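Local atomic coordinates of hypothetical protein (Exiguobacterium sibiricum, PDB entry 2HKV), a protein that is of unknown function but belongs to the DinB superfamily and binds a nickel ion through three histidines within a helical bundle. Residues R59-A64 against T115-E120. Numbering follows the deposited sequence.
Sequences RIATGA and TGWLLE
The last turn of helix 43-61 meets the first turns of helix 114-138 at A61 and W117, whose CA atoms lie 6.6 Å apart. These are two helices of the DinB-type bundle, and the same two carry the nickel ligands H49, H124 and H128. The contact is buried and apolar. The CB of A61 sits over one face of the W117 indole in a CH-pi contact, 3.5 Å from the centroid of the five-membered ring and 15° off its normal. W117 has CG anti to its carbonyl carbon (chi1 -80°), and its CB also points to the 59-64 segment. This lays the indole against the helix end. Loop residues T103, T106 and D112 also touch the W117 side chain. G63 is the first residue to leave helical angles, in a Schellman motif. It has no side chain and adopts a positive phi (110°). Two backbone bonds reach back into the last turn: A64 N to R59 O at 3.0 Å, and a weak one from G63 N to I60 O at 3.3 Å. The side chain of I60 packs on M69 and Y73 of helix 66-73. It also makes a looser contact with the indole, which its CG2 approaches obliquely, 4.3 Å from W117 CH2.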
loop_
_atom_site.group_PDB
_atom_site.type_symbol
_atom_site.label_atom_id
_atom_site.label_comp_id
_atom_site.label_asym_id
_atom_site.label_seq_id
_atom_site.Cartn_x
_atom_site.Cartn_y
_atom_site.Cartn_z
ATOM N N ARG A 59 -17.775 -4.944 -2.484
ATOM C CA ARG A 59 -19.150 -4.639 -2.881
ATOM C C ARG A 59 -19.191 -3.903 -4.212
ATOM O O ARG A 59 -20.010 -4.239 -5.107
ATOM C CB ARG A 59 -19.827 -3.802 -1.786
ATOM C CG ARG A 59 -20.164 -4.597 -0.536
ATOM C CD ARG A 59 -21.066 -3.881 0.488
ATOM N NE ARG A 59 -21.342 -4.802 1.591
ATOM C CZ ARG A 59 -22.400 -5.599 1.682
ATOM N NH1 ARG A 59 -23.359 -5.566 0.775
ATOM N NH2 ARG A 59 -22.505 -6.433 2.708
ATOM N N ILE A 60 -18.376 -2.858 -4.334
ATOM C CA ILE A 60 -18.171 -2.191 -5.613
ATOM C C ILE A 60 -17.860 -3.216 -6.716
ATOM O O ILE A 60 -18.391 -3.082 -7.828
ATOM C CB ILE A 60 -17.068 -1.101 -5.510
ATOM C CG1 ILE A 60 -17.620 0.120 -4.753
ATOM C CG2 ILE A 60 -16.506 -0.725 -6.901
ATOM C CD1 ILE A 60 -16.529 0.922 -3.992
ATOM N N ALA A 61 -16.999 -4.186 -6.397
ATOM C CA ALA A 61 -16.518 -5.252 -7.321
ATOM C C ALA A 61 -17.635 -6.192 -7.813
ATOM O O ALA A 61 -17.621 -6.680 -8.957
ATOM C CB ALA A 61 -15.387 -6.091 -6.645
ATOM N N THR A 62 -18.628 -6.402 -6.956
ATOM C CA THR A 62 -19.696 -7.345 -7.260
ATOM C C THR A 62 -20.902 -6.674 -7.840
ATOM O O THR A 62 -21.864 -7.350 -8.111
ATOM C CB THR A 62 -19.998 -8.248 -6.044
ATOM O OG1 THR A 62 -20.303 -7.466 -4.903
ATOM C CG2 THR A 62 -18.760 -9.107 -5.701
ATOM N N GLY A 63 -20.821 -5.359 -8.098
ATOM C CA GLY A 63 -21.835 -4.639 -8.862
ATOM C C GLY A 63 -22.684 -3.675 -8.057
ATOM O O GLY A 63 -23.793 -3.360 -8.477
ATOM N N ALA A 64 -22.214 -3.189 -6.908
ATOM C CA ALA A 64 -23.085 -2.345 -6.086
ATOM C C ALA A 64 -23.319 -1.081 -6.865
ATOM O O ALA A 64 -22.428 -0.614 -7.579
ATOM C CB ALA A 64 -22.501 -2.025 -4.706
ATOM N N THR A 115 -9.482 -11.987 -8.656
ATOM C CA THR A 115 -8.131 -11.927 -8.063
ATOM C C THR A 115 -7.571 -10.502 -8.071
ATOM O O THR A 115 -6.964 -10.037 -7.101
ATOM C CB THR A 115 -7.180 -12.913 -8.790
ATOM O OG1 THR A 115 -7.824 -14.191 -8.798
ATOM C CG2 THR A 115 -6.006 -13.032 -8.090
ATOM N N GLY A 116 -7.791 -9.773 -9.158
ATOM C CA GLY A 116 -7.424 -8.367 -9.203
ATOM C C GLY A 116 -8.123 -7.483 -8.191
ATOM O O GLY A 116 -7.476 -6.677 -7.544
ATOM N N TRP A 117 -9.409 -7.668 -7.982
ATOM C CA TRP A 117 -10.115 -6.915 -6.958
ATOM C C TRP A 117 -9.648 -7.214 -5.540
ATOM O O TRP A 117 -9.543 -6.325 -4.710
ATOM C CB TRP A 117 -11.642 -7.124 -7.068
ATOM C CG TRP A 117 -12.284 -6.282 -8.150
ATOM C CD1 TRP A 117 -12.858 -6.718 -9.321
ATOM C CD2 TRP A 117 -12.408 -4.845 -8.151
ATOM N NE1 TRP A 117 -13.322 -5.630 -10.045
ATOM C CE2 TRP A 117 -13.050 -4.480 -9.358
ATOM C CE3 TRP A 117 -12.026 -3.846 -7.255
ATOM C CZ2 TRP A 117 -13.328 -3.166 -9.678
ATOM C CZ3 TRP A 117 -12.322 -2.520 -7.579
ATOM C CH2 TRP A 117 -12.980 -2.214 -8.784
ATOM N N LEU A 118 -9.395 -8.477 -5.246
ATOM C CA LEU A 118 -8.826 -8.840 -3.970
ATOM C C LEU A 118 -7.453 -8.197 -3.738
ATOM O O LEU A 118 -7.160 -7.717 -2.639
ATOM C CB LEU A 118 -8.771 -10.343 -3.864
ATOM C CG LEU A 118 -10.078 -11.101 -3.682
ATOM C CD1 LEU A 118 -9.998 -12.623 -3.974
ATOM C CD2 LEU A 118 -10.759 -10.794 -2.341
ATOM N N LEU A 119 -6.635 -8.142 -4.781
ATOM C CA LEU A 119 -5.366 -7.410 -4.663
ATOM C C LEU A 119 -5.595 -5.887 -4.551
ATOM O O LEU A 119 -4.891 -5.204 -3.766
ATOM C CB LEU A 119 -4.423 -7.725 -5.827
ATOM C CG LEU A 119 -3.097 -6.941 -5.927
ATOM C CD1 LEU A 119 -2.264 -7.080 -4.645
ATOM C CD2 LEU A 119 -2.336 -7.439 -7.172
ATOM N N GLU A 120 -6.563 -5.323 -5.291
ATOM C CA GLU A 120 -6.821 -3.892 -5.242
ATOM C C GLU A 120 -7.182 -3.463 -3.838
ATOM O O GLU A 120 -6.719 -2.429 -3.378
ATOM C CB GLU A 120 -7.935 -3.516 -6.220
ATOM C CG GLU A 120 -8.220 -2.009 -6.398
ATOM C CD GLU A 120 -8.949 -1.369 -5.202
ATOM O OE1 GLU A 120 -9.717 -2.085 -4.531
ATOM O OE2 GLU A 120 -8.785 -0.157 -4.922
#